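Local coordinates for protein myosin-I heavy chain (Dictyostelium discoideum, PDB 5EJS) that works as an actin-based motor with ATPase activity in early phagocytosis and adhesion, represented here by its second MyTH4-FERM tail region, at residues Ile336-Leu341 against Ser378-Leu383; Phe460-Gly465 against Gln473-Asp478. The protein carries 3 engineered substitutions. One frame throughout, in Å; residues are numbered along the deposited sequence.

Contact 1: Ile336-Leu341 against Ser378-Leu383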
loop_
_atom_site.group_PDB
_atom_site.type_symbol
_atom_site.label_atom_id
_atom_site.label_comp_id
_atom_site.label_asym_id
_atom_site.label_seq_id
_atom_site.Cartn_x
_atom_site.Cartn_y
_atom_site.Cartn_z
ATOM N N ILE A 336 -6.653 -21.059 20.350
ATOM C CA ILE A 336 -6.757 -20.565 18.973
ATOM C C ILE A 336 -5.537 -19.742 18.633
ATOM O O ILE A 336 -4.904 -19.984 17.605
ATOM C CB ILE A 336 -8.068 -19.741 18.755
ATOM C CG1 ILE A 336 -9.330 -20.597 18.922
ATOM C CG2 ILE A 336 -8.090 -19.077 17.380
ATOM C CD1 ILE A 336 -10.578 -19.774 19.094
ATOM N N LEU A 337 -5.198 -18.761 19.506
ATOM C CA LEU A 337 -4.071 -17.866 19.281
ATOM C C LEU A 337 -2.750 -18.592 19.259
ATOM O O LEU A 337 -1.873 -18.169 18.517
ATOM C CB LEU A 337 -4.056 -16.681 20.239
ATOM C CG LEU A 337 -5.212 -15.691 20.164
ATOM C CD1 LEU A 337 -4.962 -14.532 21.141
ATOM C CD2 LEU A 337 -5.398 -15.157 18.742
ATOM N N ILE A 338 -2.603 -19.689 20.024
ATOM C CA ILE A 338 -1.379 -20.507 20.021
ATOM C C ILE A 338 -1.239 -21.175 18.629
ATOM O O ILE A 338 -0.177 -21.072 18.002
ATOM C CB ILE A 338 -1.339 -21.530 21.192
ATOM C CG1 ILE A 338 -1.052 -20.800 22.512
ATOM C CG2 ILE A 338 -0.238 -22.602 20.947
ATOM C CD1 ILE A 338 -1.356 -21.582 23.832
ATOM N N GLN A 339 -2.340 -21.800 18.124
ATOM C CA GLN A 339 -2.348 -22.407 16.792
ATOM C C GLN A 339 -2.031 -21.386 15.674
ATOM O O GLN A 339 -1.415 -21.742 14.663
ATOM C CB GLN A 339 -3.661 -23.151 16.534
ATOM C CG GLN A 339 -3.386 -24.573 15.993
ATOM C CD GLN A 339 -2.508 -25.422 16.921
ATOM O OE1 GLN A 339 -2.739 -25.488 18.142
ATOM N NE2 GLN A 339 -1.454 -26.060 16.367
ATOM N N LEU A 340 -2.378 -20.109 15.895
ATOM C CA LEU A 340 -2.054 -19.060 14.952
ATOM C C LEU A 340 -0.569 -18.646 15.005
ATOM O O LEU A 340 0.003 -18.314 13.960
ATOM C CB LEU A 340 -2.991 -17.862 15.109
ATOM C CG LEU A 340 -4.410 -17.994 14.538
ATOM C CD1 LEU A 340 -5.316 -16.906 15.088
ATOM C CD2 LEU A 340 -4.395 -17.995 12.990
ATOM N N LEU A 341 0.063 -18.689 16.201
ATOM C CA LEU A 341 1.483 -18.366 16.382
ATOM C C LEU A 341 2.379 -19.517 15.965
ATOM O O LEU A 341 3.494 -19.261 15.504
ATOM C CB LEU A 341 1.787 -18.088 17.837
ATOM C CG LEU A 341 1.465 -16.741 18.383
ATOM C CD1 LEU A 341 1.643 -16.750 19.888
ATOM C CD2 LEU A 341 2.382 -15.656 17.776
ATOM N N SER A 378 -5.705 -28.667 27.606
ATOM C CA SER A 378 -6.972 -29.367 27.400
ATOM C C SER A 378 -7.757 -28.820 26.204
ATOM O O SER A 378 -8.319 -29.616 25.449
ATOM C CB SER A 378 -7.822 -29.371 28.669
ATOM O OG SER A 378 -8.596 -28.198 28.847
ATOM N N GLN A 379 -7.800 -27.485 26.014
ATOM C CA GLN A 379 -8.531 -26.894 24.897
ATOM C C GLN A 379 -7.877 -27.177 23.572
ATOM O O GLN A 379 -8.596 -27.380 22.590
ATOM C CB GLN A 379 -8.793 -25.401 25.096
ATOM C CG GLN A 379 -9.704 -25.100 26.282
ATOM C CD GLN A 379 -11.019 -25.805 26.229
ATOM O OE1 GLN A 379 -11.621 -25.993 25.168
ATOM N NE2 GLN A 379 -11.462 -26.245 27.375
ATOM N N ILE A 380 -6.527 -27.238 23.538
ATOM C CA ILE A 380 -5.745 -27.560 22.330
ATOM C C ILE A 380 -6.121 -28.952 21.787
ATOM O O ILE A 380 -6.293 -29.106 20.572
ATOM C CB ILE A 380 -4.214 -27.359 22.572
ATOM C CG1 ILE A 380 -3.899 -25.843 22.702
ATOM C CG2 ILE A 380 -3.365 -28.009 21.466
ATOM C CD1 ILE A 380 -2.500 -25.462 23.178
ATOM N N PHE A 381 -6.324 -29.928 22.699
ATOM C CA PHE A 381 -6.756 -31.296 22.414
ATOM C C PHE A 381 -8.121 -31.328 21.713
ATOM O O PHE A 381 -8.336 -32.179 20.853
ATOM C CB PHE A 381 -6.825 -32.059 23.736
ATOM C CG PHE A 381 -7.343 -33.465 23.674
ATOM C CD1 PHE A 381 -6.480 -34.528 23.452
ATOM C CD2 PHE A 381 -8.692 -33.736 23.888
ATOM C CE1 PHE A 381 -6.956 -35.836 23.419
ATOM C CE2 PHE A 381 -9.171 -35.045 23.852
ATOM C CZ PHE A 381 -8.297 -36.089 23.623
ATOM N N GLU A 382 -9.020 -30.398 22.070
ATOM C CA GLU A 382 -10.368 -30.293 21.503
ATOM C C GLU A 382 -10.441 -29.435 20.229
ATOM O O GLU A 382 -11.509 -29.333 19.618
ATOM C CB GLU A 382 -11.361 -29.764 22.546
ATOM C CG GLU A 382 -11.620 -30.731 23.687
ATOM C CD GLU A 382 -12.627 -30.234 24.709
ATOM O OE1 GLU A 382 -13.784 -29.937 24.327
ATOM O OE2 GLU A 382 -12.260 -30.162 25.903
ATOM N N LEU A 383 -9.318 -28.824 19.821
ATOM C CA LEU A 383 -9.282 -27.957 18.652
ATOM C C LEU A 383 -9.019 -28.771 17.430
ATOM O O LEU A 383 -7.949 -29.391 17.314
ATOM C CB LEU A 383 -8.197 -26.875 18.804
ATOM C CG LEU A 383 -8.579 -25.384 18.707
ATOM C CD1 LEU A 383 -7.539 -24.602 17.969
ATOM C CD2 LEU A 383 -9.972 -25.103 18.213
#

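Contact 2: Phe460-Gly465 against Gln473-Asp478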
loop_
_atom_site.group_PDB
_atom_site.type_symbol
_atom_site.label_atom_id
_atom_site.label_comp_id
_atom_site.label_asym_id
_atom_site.label_seq_id
_atom_site.Cartn_x
_atom_site.Cartn_y
_atom_site.Cartn_z
ATOM N N PHE A 460 -21.581 16.683 26.148
ATOM C CA PHE A 460 -22.361 15.852 25.237
ATOM C C PHE A 460 -23.632 15.500 26.007
ATOM O O PHE A 460 -23.557 15.130 27.180
ATOM C CB PHE A 460 -21.597 14.571 24.792
ATOM C CG PHE A 460 -22.419 13.523 24.069
ATOM C CD1 PHE A 460 -23.169 13.853 22.945
ATOM C CD2 PHE A 460 -22.446 12.213 24.512
ATOM C CE1 PHE A 460 -23.937 12.889 22.282
ATOM C CE2 PHE A 460 -23.208 11.248 23.840
ATOM C CZ PHE A 460 -23.924 11.590 22.715
ATOM N N CYS A 461 -24.806 15.641 25.377
ATOM C CA CYS A 461 -26.070 15.332 26.058
ATOM C C CYS A 461 -27.007 14.553 25.185
ATOM O O CYS A 461 -27.177 14.875 24.018
ATOM C CB CYS A 461 -26.741 16.586 26.619
ATOM S SG CYS A 461 -25.607 17.979 26.886
ATOM N N ILE A 462 -27.634 13.545 25.755
ATOM C CA ILE A 462 -28.616 12.714 25.060
ATOM C C ILE A 462 -29.998 12.927 25.660
ATOM O O ILE A 462 -30.138 12.909 26.888
ATOM C CB ILE A 462 -28.239 11.195 24.973
ATOM C CG1 ILE A 462 -28.093 10.532 26.360
ATOM C CG2 ILE A 462 -27.003 10.966 24.107
ATOM C CD1 ILE A 462 -28.117 9.032 26.314
ATOM N N MET A 463 -31.014 13.143 24.807
ATOM C CA MET A 463 -32.391 13.315 25.266
ATOM C C MET A 463 -33.126 11.981 25.130
ATOM O O MET A 463 -33.291 11.471 24.024
ATOM C CB MET A 463 -33.094 14.477 24.551
ATOM C CG MET A 463 -32.842 15.818 25.212
ATOM S SD MET A 463 -31.119 16.388 25.225
ATOM C CE MET A 463 -30.918 16.923 23.490
ATOM N N THR A 464 -33.430 11.356 26.264
ATOM C CA THR A 464 -34.103 10.053 26.348
ATOM C C THR A 464 -35.558 10.208 26.884
ATOM O O THR A 464 -36.184 11.238 26.650
ATOM C CB THR A 464 -33.284 9.157 27.279
ATOM O OG1 THR A 464 -33.226 9.756 28.588
ATOM C CG2 THR A 464 -31.866 8.897 26.741
ATOM N N GLY A 465 -36.039 9.221 27.657
ATOM C CA GLY A 465 -37.343 9.176 28.329
ATOM C C GLY A 465 -38.599 9.608 27.588
ATOM O O GLY A 465 -38.839 9.173 26.457
ATOM N N GLN A 473 -29.540 13.520 29.805
ATOM C CA GLN A 473 -28.347 12.886 30.380
ATOM C C GLN A 473 -27.157 13.637 29.798
ATOM O O GLN A 473 -26.989 13.646 28.574
ATOM C CB GLN A 473 -28.273 11.378 30.070
ATOM C CG GLN A 473 -28.610 10.505 31.275
ATOM C CD GLN A 473 -30.032 9.994 31.248
ATOM O OE1 GLN A 473 -30.733 10.030 30.227
ATOM N NE2 GLN A 473 -30.500 9.501 32.376
ATOM N N THR A 474 -26.366 14.300 30.670
ATOM C CA THR A 474 -25.218 15.125 30.283
ATOM C C THR A 474 -23.898 14.521 30.743
ATOM O O THR A 474 -23.807 14.033 31.876
ATOM C CB THR A 474 -25.393 16.561 30.805
ATOM O OG1 THR A 474 -26.691 17.028 30.457
ATOM C CG2 THR A 474 -24.325 17.524 30.294
ATOM N N PHE A 475 -22.869 14.592 29.857
ATOM C CA PHE A 475 -21.538 14.060 30.096
ATOM C C PHE A 475 -20.512 15.121 29.746
ATOM O O PHE A 475 -20.610 15.772 28.706
ATOM C CB PHE A 475 -21.297 12.772 29.276
ATOM C CG PHE A 475 -22.484 11.850 29.118
ATOM C CD1 PHE A 475 -22.817 10.930 30.115
ATOM C CD2 PHE A 475 -23.270 11.902 27.972
ATOM C CE1 PHE A 475 -23.929 10.075 29.966
ATOM C CE2 PHE A 475 -24.376 11.055 27.820
ATOM C CZ PHE A 475 -24.701 10.144 28.820
ATOM N N THR A 476 -19.530 15.303 30.623
ATOM C CA THR A 476 -18.462 16.270 30.425
ATOM C C THR A 476 -17.390 15.637 29.547
ATOM O O THR A 476 -16.867 14.572 29.861
ATOM C CB THR A 476 -18.001 16.797 31.794
ATOM O OG1 THR A 476 -19.080 17.509 32.417
ATOM C CG2 THR A 476 -16.772 17.675 31.715
ATOM N N THR A 477 -17.109 16.277 28.417
ATOM C CA THR A 477 -16.114 15.849 27.440
ATOM C C THR A 477 -15.811 16.962 26.450
ATOM O O THR A 477 -16.729 17.639 25.992
ATOM C CB THR A 477 -16.576 14.551 26.696
ATOM O OG1 THR A 477 -15.658 14.221 25.643
ATOM C CG2 THR A 477 -18.015 14.624 26.179
ATOM N N ASP A 478 -14.551 17.085 26.040
ATOM C CA ASP A 478 -14.143 18.062 25.020
ATOM C C ASP A 478 -14.087 17.405 23.611
ATOM O O ASP A 478 -13.596 18.025 22.643
ATOM C CB ASP A 478 -12.762 18.648 25.374
ATOM C CG ASP A 478 -11.618 17.642 25.342
ATOM O OD1 ASP A 478 -11.868 16.431 25.613
ATOM O OD2 ASP A 478 -10.471 18.060 25.067
#

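Contact 1: Ile336-Leu341 against Ser378-Leu383
Ile338 and Ile380 meet at the ends of their side chains, CD1 of Ile338 lying 4.1 Å from CD1 of Ile380, and the two chains cross at about a right angle. Both carry CG1 beside the backbone N and anti to the carbonyl carbon (chi1 -74° in Ile338 and -70° in Ile380), and the near-extended second torsion in each carries CD1 out toward the other helix. The other branch of Ile380, CG2, is approached by the amide end of Gln339, whose OE1 stands 4.2 Å from CG2 of Ile380. This is a loose approach of the amide oxygen to a methyl; no hydrogen bond crosses the contact.

Leu383, just past the helical part of its segment, adds the second patch. Its CD1 comes up to the backbone of the opposing helix, 4.2 Å from CA of Ile336, and lies 4.4 Å from CB of Gln339. Ile336 does not aim its CB at this leucine; its CG1 is 4.5 Å from CD1 of Leu383, so the methyl meets the helix surface more than the end of the isoleucine. The interface is small, about 212 Å² over both sides, and apart from the Gln339 amide it is aliphatic.

The contact lies in the helical central lobe of the FERM domain. Helix 327-341 is the more enclosed partner: Ile336 reaches Leu398 of helix 388-402, while Leu337 packs on Tyr310 and Trp317 of helix 303-318. Helix 369-381 lies against another side of it, with Gln379 and Ile380 both touching Ala335, the residue just before Ile336.

Contact 2: Phe460-Gly465 against Gln473-Asp478
Phe460 and Phe475 pair through both backbone groups, and the same ladder continues at Ile462 and Gln473, giving four hydrogen bonds between antiparallel strands. Phe475 N reaches Phe460 O at 2.8 Å, and Ile462 N reaches Gln473 O at 2.9 Å, the latter in the carbonyl plane. Between these hydrogen-bonded pairs sits the non-hydrogen-bonded pair Cys461-Thr474, where CA of Cys461 makes a CA-H...O contact of 3.2 Å to Gln473 O.

Apolar contacts gather on the face shared by Phe460, Ile462 and Phe475. The phenylalanine side chains run side by side in the same direction, CD2 of Phe460 being 3.6 Å from CD2 of Phe475, with ring planes inclined at 31°. Ile462 brings CG1 to the edge of the Phe475 ring, 4.0 Å from CE2; its chi1 of 61° sets that branch between backbone N and carbonyl carbon. On the reverse face, SG of Cys461 lies 3.7 Å from CG2 of Thr474.

The polar side-chain contact is at the turn end, where OG1 of Thr464 lies 3.0 Å from OE1 of Gln473, but Ile471 O competes for its single proton.

Trp445 packs on Ile462, Gln473 and Phe475, within the PH-like third lobe of the FERM domain. The chemistry implies a hairpin held in register by its backbone, with Phe460, Ile462 and Phe475 making one face largely apolar and Gln473, on that same face, setting its amide at the Thr464 end.

From the N terminus the chain passes through the MyTH4 domain and the ubiquitin-like lobe of FERM before reaching contact 1. There Ser378-Leu383 returns to Ile336-Leu341 after 36 intervening residues, closing a loop that includes helices 352-355 and 361-364 and much of helix 369-381. Helix 388-402 and the first strands of the PH-like lobe follow, and contact 2 then closes a much tighter hairpin, with seven residues between its segments. The two loops neither nest nor cross. Their centres are 44 Å apart; contact 1 joins helix 327-341 to the end of helix 369-381 and the residues after it in the helical lobe, contact 2 two neighbouring strands of the PH-like lobe.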